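Local coordinates for protein DNA polymerase III, beta subunit (Thermotoga maritima, PDB 1VPK) that probably tethers DNA polymerase to its template by forming a ring-shaped head-to-tail dimer around DNA, so conferring processivity, at residues A[273-278]-A[334-339]; A[300-305]-A[312-317]; A[342-347]-A[363-368]; A[357-362]-A[369-374]. All blocks are in the same frame, centred on the assembly; numbering follows the deposited sequence.

Contact 1: A[273-278]-A[334-339]; sequences ELRESL and FIEDVL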
loop_
_atom_site.group_PDB
_atom_site.type_symbol
_atom_site.label_atom_id
_atom_site.label_comp_id
_atom_site.label_asym_id
_atom_site.label_seq_id
_atom_site.Cartn_x
_atom_site.Cartn_y
_atom_site.Cartn_z
ATOM N N GLU A 273 10.231 -18.853 12.085
ATOM C CA GLU A 273 9.316 -19.968 12.500
ATOM C C GLU A 273 8.112 -19.486 13.313
ATOM O O GLU A 273 6.948 -19.775 13.006
ATOM C CB GLU A 273 10.151 -20.997 13.326
ATOM C CG GLU A 273 9.423 -22.054 14.156
ATOM C CD GLU A 273 10.367 -23.052 14.944
ATOM O OE1 GLU A 273 11.535 -22.739 15.374
ATOM O OE2 GLU A 273 9.855 -24.182 15.176
ATOM N N LEU A 274 8.385 -18.678 14.313
ATOM C CA LEU A 274 7.316 -18.091 15.101
ATOM C C LEU A 274 6.499 -17.062 14.325
ATOM O O LEU A 274 5.281 -17.003 14.493
ATOM C CB LEU A 274 7.908 -17.448 16.326
ATOM C CG LEU A 274 6.913 -16.866 17.333
ATOM C CD1 LEU A 274 5.955 -17.910 17.825
ATOM C CD2 LEU A 274 7.694 -16.260 18.486
ATOM N N ARG A 275 7.156 -16.197 13.553
ATOM C CA ARG A 275 6.434 -15.234 12.684
ATOM C C ARG A 275 5.457 -15.953 11.761
ATOM O O ARG A 275 4.303 -15.552 11.617
ATOM C CB ARG A 275 7.440 -14.400 11.878
ATOM C CG ARG A 275 6.868 -13.329 10.930
ATOM C CD ARG A 275 7.748 -13.127 9.626
ATOM N NE ARG A 275 9.187 -13.036 9.955
ATOM C CZ ARG A 275 10.212 -13.411 9.178
ATOM N NH1 ARG A 275 10.011 -13.899 7.954
ATOM N NH2 ARG A 275 11.461 -13.292 9.648
ATOM N N GLU A 276 5.895 -17.052 11.162
ATOM C CA GLU A 276 5.036 -17.798 10.267
ATOM C C GLU A 276 3.877 -18.469 11.008
ATOM O O GLU A 276 2.755 -18.559 10.522
ATOM C CB GLU A 276 5.875 -18.801 9.458
ATOM C CG GLU A 276 6.709 -18.142 8.392
ATOM C CD GLU A 276 7.712 -19.089 7.693
ATOM O OE1 GLU A 276 7.875 -20.281 8.069
ATOM O OE2 GLU A 276 8.386 -18.594 6.765
ATOM N N SER A 277 4.147 -18.955 12.199
ATOM C CA SER A 277 3.121 -19.581 13.044
ATOM C C SER A 277 2.119 -18.543 13.470
ATOM O O SER A 277 0.909 -18.795 13.423
ATOM C CB SER A 277 3.774 -20.221 14.280
ATOM O OG SER A 277 2.827 -20.942 15.051
ATOM N N LEU A 278 2.612 -17.368 13.901
ATOM C CA LEU A 278 1.696 -16.259 14.256
ATOM C C LEU A 278 0.797 -15.867 13.088
ATOM O O LEU A 278 -0.425 -15.718 13.239
ATOM C CB LEU A 278 2.488 -15.052 14.792
ATOM C CG LEU A 278 2.986 -15.351 16.208
ATOM C CD1 LEU A 278 4.101 -14.425 16.627
ATOM C CD2 LEU A 278 1.860 -15.323 17.252
ATOM N N PHE A 334 0.922 -7.995 18.923
ATOM C CA PHE A 334 1.999 -7.438 19.747
ATOM C C PHE A 334 3.258 -8.296 19.704
ATOM O O PHE A 334 4.370 -7.764 19.810
ATOM C CB PHE A 334 1.563 -7.234 21.183
ATOM C CG PHE A 334 0.531 -6.178 21.387
ATOM C CD1 PHE A 334 0.402 -5.086 20.543
ATOM C CD2 PHE A 334 -0.268 -6.231 22.504
ATOM C CE1 PHE A 334 -0.565 -4.091 20.796
ATOM C CE2 PHE A 334 -1.198 -5.268 22.768
ATOM C CZ PHE A 334 -1.360 -4.182 21.905
ATOM N N ILE A 335 3.109 -9.608 19.522
ATOM C CA ILE A 335 4.267 -10.489 19.465
ATOM C C ILE A 335 4.878 -10.302 18.108
ATOM O O ILE A 335 6.107 -10.208 17.986
ATOM C CB ILE A 335 3.914 -12.001 19.614
ATOM C CG1 ILE A 335 3.121 -12.318 20.889
ATOM C CG2 ILE A 335 5.207 -12.881 19.545
ATOM C CD1 ILE A 335 3.839 -12.025 22.123
ATOM N N GLU A 336 4.036 -10.302 17.066
ATOM C CA GLU A 336 4.522 -10.080 15.735
ATOM C C GLU A 336 5.285 -8.739 15.555
ATOM O O GLU A 336 6.297 -8.700 14.895
ATOM C CB GLU A 336 3.377 -10.189 14.721
ATOM C CG GLU A 336 3.814 -9.963 13.275
ATOM C CD GLU A 336 4.850 -10.985 12.821
ATOM O OE1 GLU A 336 4.473 -12.196 12.626
ATOM O OE2 GLU A 336 6.046 -10.584 12.667
ATOM N N ASP A 337 4.782 -7.648 16.111
ATOM C CA ASP A 337 5.495 -6.354 16.089
ATOM C C ASP A 337 6.925 -6.454 16.586
ATOM O O ASP A 337 7.817 -5.940 15.971
ATOM C CB ASP A 337 4.770 -5.364 16.989
ATOM C CG ASP A 337 3.516 -4.801 16.372
ATOM O OD1 ASP A 337 3.325 -4.882 15.139
ATOM O OD2 ASP A 337 2.729 -4.203 17.129
ATOM N N VAL A 338 7.136 -7.128 17.713
ATOM C CA VAL A 338 8.487 -7.374 18.255
ATOM C C VAL A 338 9.411 -8.079 17.248
ATOM O O VAL A 338 10.540 -7.642 16.995
ATOM C CB VAL A 338 8.389 -8.188 19.596
ATOM C CG1 VAL A 338 9.675 -8.671 20.016
ATOM C CG2 VAL A 338 7.762 -7.346 20.758
ATOM N N LEU A 339 8.918 -9.148 16.631
ATOM C CA LEU A 339 9.743 -9.979 15.764
ATOM C C LEU A 339 10.220 -9.241 14.558
ATOM O O LEU A 339 11.342 -9.410 14.151
ATOM C CB LEU A 339 8.987 -11.251 15.314
ATOM C CG LEU A 339 8.459 -12.089 16.470
ATOM C CD1 LEU A 339 7.679 -13.309 15.956
ATOM C CD2 LEU A 339 9.609 -12.449 17.440
#

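Contact 2: A[300-305]-A[312-317]; sequences VMRLVS and EVVDEV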
loop_
_atom_site.group_PDB
_atom_site.type_symbol
_atom_site.label_atom_id
_atom_site.label_comp_id
_atom_site.label_asym_id
_atom_site.label_seq_id
_atom_site.Cartn_x
_atom_site.Cartn_y
_atom_site.Cartn_z
ATOM N N VAL A 300 8.038 -28.590 22.248
ATOM C CA VAL A 300 7.182 -27.897 21.306
ATOM C C VAL A 300 6.336 -26.904 22.055
ATOM O O VAL A 300 6.148 -26.982 23.283
ATOM C CB VAL A 300 6.223 -28.864 20.489
ATOM C CG1 VAL A 300 7.006 -29.825 19.653
ATOM C CG2 VAL A 300 5.316 -29.656 21.398
ATOM N N MET A 301 5.799 -25.983 21.288
ATOM C CA MET A 301 4.877 -25.013 21.764
ATOM C C MET A 301 3.727 -25.069 20.779
ATOM O O MET A 301 3.978 -25.038 19.580
ATOM C CB MET A 301 5.615 -23.678 21.723
ATOM C CG MET A 301 4.922 -22.553 22.231
ATOM S SD MET A 301 6.014 -21.121 22.407
ATOM C CE MET A 301 6.574 -20.732 20.775
ATOM N N ARG A 302 2.491 -25.215 21.256
ATOM C CA ARG A 302 1.312 -25.124 20.389
ATOM C C ARG A 302 0.708 -23.738 20.500
ATOM O O ARG A 302 0.558 -23.214 21.611
ATOM C CB ARG A 302 0.249 -26.155 20.784
ATOM C CG ARG A 302 0.733 -27.638 20.791
ATOM C CD ARG A 302 -0.291 -28.535 21.494
ATOM N NE ARG A 302 -1.228 -29.165 20.565
ATOM C CZ ARG A 302 -2.542 -29.356 20.774
ATOM N NH1 ARG A 302 -3.153 -28.913 21.874
ATOM N NH2 ARG A 302 -3.284 -29.954 19.839
ATOM N N LEU A 303 0.367 -23.140 19.362
ATOM C CA LEU A 303 -0.298 -21.856 19.328
ATOM C C LEU A 303 -1.755 -22.114 18.946
ATOM O O LEU A 303 -2.022 -22.768 17.945
ATOM C CB LEU A 303 0.325 -20.870 18.312
ATOM C CG LEU A 303 1.799 -20.439 18.289
ATOM C CD1 LEU A 303 1.996 -19.004 17.924
ATOM C CD2 LEU A 303 2.526 -20.780 19.532
ATOM N N VAL A 304 -2.691 -21.585 19.727
ATOM C CA VAL A 304 -4.080 -21.903 19.549
ATOM C C VAL A 304 -4.890 -20.629 19.463
ATOM O O VAL A 304 -4.753 -19.746 20.330
ATOM C CB VAL A 304 -4.601 -22.765 20.716
ATOM C CG1 VAL A 304 -6.141 -23.018 20.591
ATOM C CG2 VAL A 304 -3.824 -24.053 20.774
ATOM N N SER A 305 -5.728 -20.523 18.438
ATOM C CA SER A 305 -6.714 -19.424 18.381
ATOM C C SER A 305 -8.099 -19.953 18.002
ATOM O O SER A 305 -8.240 -20.905 17.236
ATOM C CB SER A 305 -6.209 -18.296 17.458
ATOM O OG SER A 305 -7.031 -17.131 17.565
ATOM N N GLU A 312 -11.344 -22.764 14.579
ATOM C CA GLU A 312 -10.183 -22.883 15.462
ATOM C C GLU A 312 -8.949 -23.188 14.585
ATOM O O GLU A 312 -9.081 -23.685 13.466
ATOM C CB GLU A 312 -10.365 -24.047 16.452
ATOM C CG GLU A 312 -11.472 -23.810 17.505
ATOM C CD GLU A 312 -12.560 -24.879 17.474
ATOM O OE1 GLU A 312 -12.217 -26.085 17.377
ATOM O OE2 GLU A 312 -13.752 -24.514 17.529
ATOM N N VAL A 313 -7.787 -22.837 15.102
ATOM C CA VAL A 313 -6.505 -23.225 14.545
ATOM C C VAL A 313 -5.592 -23.631 15.691
ATOM O O VAL A 313 -5.605 -23.020 16.755
ATOM C CB VAL A 313 -5.831 -22.104 13.706
ATOM C CG1 VAL A 313 -5.583 -20.856 14.543
ATOM C CG2 VAL A 313 -4.539 -22.608 13.054
ATOM N N VAL A 314 -4.818 -24.677 15.453
ATOM C CA VAL A 314 -3.751 -25.095 16.337
ATOM C C VAL A 314 -2.539 -25.278 15.459
ATOM O O VAL A 314 -2.613 -25.921 14.404
ATOM C CB VAL A 314 -4.075 -26.423 17.040
ATOM C CG1 VAL A 314 -2.876 -26.861 17.913
ATOM C CG2 VAL A 314 -5.365 -26.285 17.821
ATOM N N ASP A 315 -1.459 -24.634 15.840
ATOM C CA ASP A 315 -0.182 -24.775 15.153
ATOM C C ASP A 315 0.913 -25.189 16.143
ATOM O O ASP A 315 1.108 -24.553 17.151
ATOM C CB ASP A 315 0.244 -23.467 14.489
ATOM C CG ASP A 315 1.362 -23.684 13.489
ATOM O OD1 ASP A 315 1.283 -24.638 12.689
ATOM O OD2 ASP A 315 2.345 -22.949 13.509
ATOM N N GLU A 316 1.661 -26.219 15.809
ATOM C CA GLU A 316 2.666 -26.754 16.721
ATOM C C GLU A 316 4.054 -26.485 16.194
ATOM O O GLU A 316 4.346 -26.880 15.081
ATOM C CB GLU A 316 2.451 -28.244 16.847
ATOM C CG GLU A 316 3.434 -28.926 17.790
ATOM C CD GLU A 316 2.970 -30.319 18.160
ATOM O OE1 GLU A 316 1.987 -30.431 18.909
ATOM O OE2 GLU A 316 3.601 -31.287 17.684
ATOM N N VAL A 317 4.903 -25.805 16.970
ATOM C CA VAL A 317 6.254 -25.479 16.509
ATOM C C VAL A 317 7.320 -26.021 17.434
ATOM O O VAL A 317 7.118 -26.072 18.654
ATOM C CB VAL A 317 6.465 -23.975 16.269
ATOM C CG1 VAL A 317 5.375 -23.454 15.341
ATOM C CG2 VAL A 317 6.496 -23.177 17.518
#

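Contact 3: A[342-347]-A[363-368]; sequences IETEEI and LDISGY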
loop_
_atom_site.group_PDB
_atom_site.type_symbol
_atom_site.label_atom_id
_atom_site.label_comp_id
_atom_site.label_asym_id
_atom_site.label_seq_id
_atom_site.Cartn_x
_atom_site.Cartn_y
_atom_site.Cartn_z
ATOM N N ILE A 342 13.452 -7.439 15.563
ATOM C CA ILE A 342 14.623 -8.219 15.937
ATOM C C ILE A 342 15.299 -8.717 14.685
ATOM O O ILE A 342 14.646 -9.148 13.727
ATOM C CB ILE A 342 14.223 -9.372 16.856
ATOM C CG1 ILE A 342 13.777 -8.802 18.215
ATOM C CG2 ILE A 342 15.366 -10.386 17.026
ATOM C CD1 ILE A 342 13.262 -9.807 19.183
ATOM N N GLU A 343 16.622 -8.686 14.700
ATOM C CA GLU A 343 17.407 -9.032 13.509
ATOM C C GLU A 343 18.054 -10.404 13.577
ATOM O O GLU A 343 18.380 -10.964 12.536
ATOM C CB GLU A 343 18.438 -7.934 13.261
ATOM C CG GLU A 343 17.777 -6.549 13.439
ATOM C CD GLU A 343 18.546 -5.382 12.828
ATOM O OE1 GLU A 343 19.371 -5.575 11.875
ATOM O OE2 GLU A 343 18.278 -4.247 13.307
ATOM N N THR A 344 18.184 -10.982 14.762
ATOM C CA THR A 344 18.724 -12.334 14.874
ATOM C C THR A 344 17.758 -13.405 14.369
ATOM O O THR A 344 16.555 -13.201 14.379
ATOM C CB THR A 344 19.133 -12.688 16.334
ATOM O OG1 THR A 344 18.014 -12.526 17.224
ATOM C CG2 THR A 344 20.230 -11.791 16.780
ATOM N N GLU A 345 18.300 -14.551 13.961
ATOM C CA GLU A 345 17.508 -15.649 13.430
ATOM C C GLU A 345 16.742 -16.376 14.499
ATOM O O GLU A 345 15.712 -16.974 14.196
ATOM C CB GLU A 345 18.365 -16.661 12.704
ATOM C CG GLU A 345 19.033 -16.109 11.510
ATOM C CD GLU A 345 19.965 -17.095 10.838
ATOM O OE1 GLU A 345 19.789 -18.310 10.988
ATOM O OE2 GLU A 345 20.904 -16.635 10.154
ATOM N N GLU A 346 17.271 -16.323 15.733
ATOM C CA GLU A 346 16.675 -16.928 16.905
ATOM C C GLU A 346 16.364 -15.876 17.950
ATOM O O GLU A 346 17.088 -14.903 18.113
ATOM C CB GLU A 346 17.626 -17.966 17.526
ATOM C CG GLU A 346 17.901 -19.174 16.642
ATOM C CD GLU A 346 16.759 -20.141 16.561
ATOM O OE1 GLU A 346 16.089 -20.360 17.581
ATOM O OE2 GLU A 346 16.534 -20.723 15.484
ATOM N N ILE A 347 15.290 -16.107 18.674
ATOM C CA ILE A 347 14.872 -15.238 19.764
ATOM C C ILE A 347 14.601 -16.092 21.015
ATOM O O ILE A 347 14.404 -17.328 20.917
ATOM C CB ILE A 347 13.606 -14.395 19.393
ATOM C CG1 ILE A 347 12.368 -15.271 19.174
ATOM C CG2 ILE A 347 13.850 -13.587 18.123
ATOM C CD1 ILE A 347 11.326 -15.117 20.209
ATOM N N LEU A 363 18.588 -13.719 20.684
ATOM C CA LEU A 363 19.426 -14.692 21.338
ATOM C C LEU A 363 20.822 -14.168 21.382
ATOM O O LEU A 363 21.408 -13.854 20.367
ATOM C CB LEU A 363 19.388 -16.045 20.602
ATOM C CG LEU A 363 20.269 -17.178 21.113
ATOM C CD1 LEU A 363 19.757 -17.582 22.529
ATOM C CD2 LEU A 363 20.270 -18.357 20.187
ATOM N N ASP A 364 21.364 -14.124 22.588
ATOM C CA ASP A 364 22.771 -13.813 22.849
ATOM C C ASP A 364 23.218 -12.410 22.429
ATOM O O ASP A 364 24.369 -12.190 22.092
ATOM C CB ASP A 364 23.672 -14.867 22.231
ATOM C CG ASP A 364 23.611 -16.195 22.962
ATOM O OD1 ASP A 364 23.355 -16.221 24.187
ATOM O OD2 ASP A 364 23.811 -17.215 22.292
ATOM N N ILE A 365 22.292 -11.479 22.446
ATOM C CA ILE A 365 22.557 -10.093 22.054
ATOM C C ILE A 365 22.019 -9.292 23.184
ATOM O O ILE A 365 20.869 -9.432 23.540
ATOM C CB ILE A 365 21.843 -9.680 20.766
ATOM C CG1 ILE A 365 22.336 -10.504 19.583
ATOM C CG2 ILE A 365 22.054 -8.191 20.508
ATOM C CD1 ILE A 365 23.759 -10.267 19.211
ATOM N N SER A 366 22.893 -8.512 23.808
ATOM C CA SER A 366 22.483 -7.655 24.889
ATOM C C SER A 366 22.111 -6.283 24.287
ATOM O O SER A 366 22.462 -5.940 23.142
ATOM C CB SER A 366 23.602 -7.499 25.920
ATOM O OG SER A 366 24.833 -7.340 25.244
ATOM N N GLY A 367 21.405 -5.518 25.089
ATOM C CA GLY A 367 21.151 -4.137 24.755
ATOM C C GLY A 367 19.763 -3.854 24.229
ATOM O O GLY A 367 19.370 -2.682 24.183
ATOM N N TYR A 368 19.030 -4.918 23.873
ATOM C CA TYR A 368 17.691 -4.826 23.288
ATOM C C TYR A 368 16.721 -5.799 23.928
ATOM O O TYR A 368 17.013 -7.002 24.013
ATOM C CB TYR A 368 17.759 -5.048 21.770
ATOM C CG TYR A 368 18.544 -3.943 21.107
ATOM C CD1 TYR A 368 19.934 -4.025 20.980
ATOM C CD2 TYR A 368 17.914 -2.782 20.691
ATOM C CE1 TYR A 368 20.659 -2.993 20.422
ATOM C CE2 TYR A 368 18.636 -1.742 20.121
ATOM C CZ TYR A 368 20.005 -1.854 19.997
ATOM O OH TYR A 368 20.704 -0.835 19.431
#

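Contact 4: A[357-362]-A[369-374]; sequences PCQINP and LYIVMP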
loop_
_atom_site.group_PDB
_atom_site.type_symbol
_atom_site.label_atom_id
_atom_site.label_comp_id
_atom_site.label_asym_id
_atom_site.label_seq_id
_atom_site.Cartn_x
_atom_site.Cartn_y
_atom_site.Cartn_z
ATOM N N PRO A 357 4.236 -10.550 32.782
ATOM C CA PRO A 357 4.781 -10.164 31.483
ATOM C C PRO A 357 5.689 -11.244 30.896
ATOM O O PRO A 357 6.270 -12.065 31.634
ATOM C CB PRO A 357 5.623 -8.919 31.799
ATOM C CG PRO A 357 5.062 -8.383 33.084
ATOM C CD PRO A 357 4.538 -9.562 33.841
ATOM N N CYS A 358 5.821 -11.217 29.592
ATOM C CA CYS A 358 6.814 -12.022 28.890
ATOM C C CYS A 358 7.905 -11.078 28.391
ATOM O O CYS A 358 7.606 -9.996 27.840
ATOM C CB CYS A 358 6.137 -12.717 27.703
ATOM S SG CYS A 358 7.212 -13.475 26.563
ATOM N N GLN A 359 9.146 -11.479 28.572
ATOM C CA GLN A 359 10.277 -10.798 27.978
ATOM C C GLN A 359 10.706 -11.532 26.724
ATOM O O GLN A 359 10.947 -12.737 26.751
ATOM C CB GLN A 359 11.457 -10.665 28.946
ATOM C CG GLN A 359 12.632 -9.945 28.315
ATOM C CD GLN A 359 13.786 -9.724 29.250
ATOM O OE1 GLN A 359 13.631 -9.097 30.265
ATOM N NE2 GLN A 359 14.947 -10.263 28.906
ATOM N N ILE A 360 10.772 -10.804 25.618
ATOM C CA ILE A 360 11.335 -11.284 24.386
ATOM C C ILE A 360 12.650 -10.553 24.048
ATOM O O ILE A 360 12.761 -9.284 24.080
ATOM C CB ILE A 360 10.341 -11.151 23.231
ATOM C CG1 ILE A 360 9.064 -11.948 23.539
ATOM C CG2 ILE A 360 10.988 -11.646 21.937
ATOM C CD1 ILE A 360 7.938 -11.666 22.608
ATOM N N ASN A 361 13.659 -11.345 23.713
ATOM C CA ASN A 361 14.920 -10.755 23.299
ATOM C C ASN A 361 15.597 -11.536 22.190
ATOM O O ASN A 361 15.333 -12.705 22.022
ATOM C CB ASN A 361 15.836 -10.602 24.523
ATOM C CG ASN A 361 15.936 -11.830 25.330
ATOM O OD1 ASN A 361 15.198 -12.002 26.323
ATOM N ND2 ASN A 361 16.905 -12.682 24.980
ATOM N N PRO A 362 16.509 -10.891 21.456
ATOM C CA PRO A 362 17.345 -11.639 20.518
ATOM C C PRO A 362 18.249 -12.573 21.285
ATOM O O PRO A 362 18.631 -12.247 22.401
ATOM C CB PRO A 362 18.184 -10.585 19.831
ATOM C CG PRO A 362 17.956 -9.383 20.497
ATOM C CD PRO A 362 16.882 -9.486 21.518
ATOM N N LEU A 369 15.568 -5.302 24.391
ATOM C CA LEU A 369 14.576 -6.198 24.970
ATOM C C LEU A 369 13.161 -5.636 24.878
ATOM O O LEU A 369 12.937 -4.402 24.813
ATOM C CB LEU A 369 14.902 -6.554 26.411
ATOM C CG LEU A 369 14.638 -5.596 27.557
ATOM C CD1 LEU A 369 13.185 -5.551 27.984
ATOM C CD2 LEU A 369 15.463 -6.027 28.706
ATOM N N TYR A 370 12.228 -6.569 24.840
ATOM C CA TYR A 370 10.812 -6.278 24.633
ATOM C C TYR A 370 10.006 -6.959 25.688
ATOM O O TYR A 370 10.310 -8.053 26.030
ATOM C CB TYR A 370 10.357 -6.732 23.227
ATOM C CG TYR A 370 11.193 -6.036 22.196
ATOM C CD1 TYR A 370 10.849 -4.774 21.743
ATOM C CD2 TYR A 370 12.384 -6.608 21.722
ATOM C CE1 TYR A 370 11.671 -4.090 20.801
ATOM C CE2 TYR A 370 13.188 -5.942 20.781
ATOM C CZ TYR A 370 12.833 -4.695 20.350
ATOM O OH TYR A 370 13.584 -4.030 19.433
ATOM N N ILE A 371 8.952 -6.309 26.162
ATOM C CA ILE A 371 8.020 -6.872 27.156
ATOM C C ILE A 371 6.618 -6.830 26.513
ATOM O O ILE A 371 6.255 -5.817 25.853
ATOM C CB ILE A 371 7.994 -6.031 28.474
ATOM C CG1 ILE A 371 9.404 -5.917 29.101
ATOM C CG2 ILE A 371 6.959 -6.593 29.460
ATOM C CD1 ILE A 371 9.898 -7.170 29.693
ATOM N N VAL A 372 5.888 -7.946 26.605
ATOM C CA VAL A 372 4.478 -8.015 26.219
ATOM C C VAL A 372 3.687 -8.558 27.422
ATOM O O VAL A 372 4.073 -9.544 28.037
ATOM C CB VAL A 372 4.257 -8.905 24.965
ATOM C CG1 VAL A 372 2.826 -8.755 24.439
ATOM C CG2 VAL A 372 5.201 -8.510 23.825
ATOM N N MET A 373 2.597 -7.888 27.777
ATOM C CA MET A 373 1.746 -8.292 28.873
ATOM C C MET A 373 0.792 -9.339 28.309
ATOM O O MET A 373 0.385 -9.229 27.154
ATOM C CB MET A 373 0.937 -7.089 29.362
ATOM C CG MET A 373 1.794 -5.889 29.808
ATOM S SD MET A 373 2.919 -6.202 31.194
ATOM C CE MET A 373 1.745 -6.985 32.326
ATOM N N PRO A 374 0.417 -10.345 29.112
ATOM C CA PRO A 374 -0.484 -11.361 28.639
ATOM C C PRO A 374 -1.927 -10.946 28.732
ATOM O O PRO A 374 -2.234 -9.946 29.362
ATOM C CB PRO A 374 -0.235 -12.528 29.582
ATOM C CG PRO A 374 0.214 -11.950 30.815
ATOM C CD PRO A 374 0.820 -10.590 30.512
#

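Contact 1: A[273-278]-A[334-339]
The helix pair of the C-terminal domain comes together where Leu274 and Leu278 of helix 271-285 meet Ile335 and Leu339 of helix 332-341. The two segments run roughly antiparallel, at 147°, with axes 10.1 Å apart. Leu339 CD1 lies 3.9 Å from Leu274 CD2 and 3.8 Å from Leu278 CD1, and it also rests over the Arg275 backbone N. The leucine side chains cross it at about a right angle. Leu278 CD1 presses on Ile335 CG2 at 3.5 Å, closer than ordinary van der Waals contact. Glu336 flanks this apolar seam. With its CG anti to the backbone N, the bend at chi2 (61°) brings its carboxylate toward the other helix, against the aliphatic stem of Arg275, with OE1 3.1 Å from Arg275 CG. The charged ends stay apart, Arg275 NE being 4.8 Å from Glu336 OE2, so any attraction is probably longer-range. Away from Glu336, Leu274 and Leu278 pack on Leu303, and Ile335 on Ile360 and Val372. An antiparallel helix pair laid on sheets is typical of the DNA polymerase III beta-subunit fold, whose domains line the central hole with helices.

Contact 2: A[300-305]-A[312-317]
Six backbone hydrogen bonds join Met301, Leu303 and Ser305 to Val317, Asp315 and Val313, each residue both giving and accepting within its antiparallel hydrogen-bonded pair. The shortest runs from Leu303 N to Asp315 O, 2.7 Å. The buried Asp315 carboxylate has a salt bridge to Arg280 and a hydrogen bond to Ser277 at OD2, and hydrogen bonds with Ser114 and Thr115 of the second subunit at OD1. Arg302 and Glu316 occupy a non-hydrogen-bonded pair, and their salt bridge is long, 3.8 Å from Arg302 NE to Glu316 OE1; the stronger partner of the arginine is Glu295, at NH1. A bend at chi3 (95°) carries the guanidinium over Val314, whose CG1 lies under one face, 3.7 Å from Arg302 NH2, while Glu316 OE1 sits at the edge. An alanine here is likely to leave Glu295 and Glu316 without their positive mate and Val314 CG1 uncovered. On the same face Val304 CG2 lies alongside Val314 CG2 at 4.0 Å. On the other, Met301 CE meets Val317 CG2 at 4.1 Å. Strand 311-318 bonds along its edge to the second subunit and Asp315 is satisfied from both, which probably makes this hairpin part of the dimer contact.

Contact 3: A[342-347]-A[363-368]
Thr344, Glu346 and Leu363 join the turn leading into strand 346-351 to the connection of the C-terminal beta hairpin, 358-362 with 368-372. The bond from CA to CB of Thr344 points toward the hairpin connection, and beyond CB the side chain splits into a polar and an apolar branch. OG1 stands between the backbone N and the carbonyl carbon (chi1 57°), which lets it curl back on its own segment and donate a hydrogen bond to Glu346 O at 2.7 Å. The same oxygen of Thr344 lies 3.7 Å from Leu363 N without being bonded to it. CG2, the other branch, reaches across to Ile365 CG1 at 3.7 Å, the two side chains sliding past each other in opposite directions.

Beside this threonine, the backbone of Leu363 donates from N to Glu346 O at 3.2 Å. The bond is fairly straight at hydrogen (159°), although the donor stands above the carbonyl plane. It follows the pairing of Asn361 with Glu348 and so prolongs the strand register slightly into the connection. Leu363 then covers the base of Glu346: its CB packs 3.6 Å from Glu346 O, and its CD2 touches Glu346 CB at 3.8 Å, while the glutamate chain bends at chi2 and takes its carboxylate away. Arg271 hydrogen-bonds to Thr344 O through NE and to Glu345 through the backbone. The contact is small and lies at the surface, yet its central acceptor is gripped twice: Thr344 OG1 and Leu363 N approach Glu346 O from opposite faces of the carbonyl plane.

Contact 4: A[357-362]-A[369-374]
Ile360 and Tyr370 stand next to each other at the apolar centre, their CB atoms 4.4 Å apart, and Ile360 CD1 reaches on to Val372 CG2 along the same face of the hairpin. The Tyr370 ring turns an edge to the backbone, with CD2 3.6 Å from Ile360 O, and its hydroxyl is hydrogen-bonded to Lys152 O. Val338 and Ile342 cover this face. A second apolar patch forms toward the open end of the hairpin. Pro357 CB touches Ile371 CG2 at 3.6 Å, and the Pro357 ring lies alongside the Met373 side chain, which bends at chi2 and chi3 to bring SD within 3.6 Å of Pro357 CG.

Four backbone hydrogen bonds knit the strands, two in the pair Cys358 with Val372 and two in Ile360 with Tyr370; the one from Cys358 N to Val372 O is practically straight (179°). Between these pairs Gln359 extends on the opposite face, CG anti to the backbone N (chi1 -180°). Its CB rests on Ile371 CD1 at 3.9 Å, and Leu369 CD2 crosses near OE1. NE2 donates to Asn361 OD1 at 3.1 Å, from above that carbonyl plane. A valine in its place would probably leave Asn361 OD1 without this donor and Leu369 CD2 without the amide beside it. Leu369 and Ile371 also form backbone hydrogen bonds with Leu190 and Leu188, respectively, so the hairpin belongs to a sheet spanning the central and C-terminal domains; in relatives the groove between these domains takes up peptides of polymerases and other partner proteins, and this strand probably borders it here too.

In the fold
All four contacts belong to the C-terminal domain, and contact 1 touches each of the other three. Segment 273-278 meets contact 2, centres about 13 Å apart, through a probable hydrogen bond between Ser277 OG and Asp315 OD2 (2.6 Å), so the helix layer is tied to a residue of the dimer interface. Segment 334-339 meets contact 4, centres about 12 Å apart, where Val338 CG2 packs 3.6 Å from Tyr370 CB. Toward contact 3, Leu274 CD2 and Leu339 CD2 each lie 4.2 Å from Ile347 CD1. Contacts 3 and 4 interlock along the chain and share one sheet, with Thr344 OG1 3.3 Å from Pro362 CB. Contact 2 touches neither of them, its centre being about 24 Å from that of contact 3.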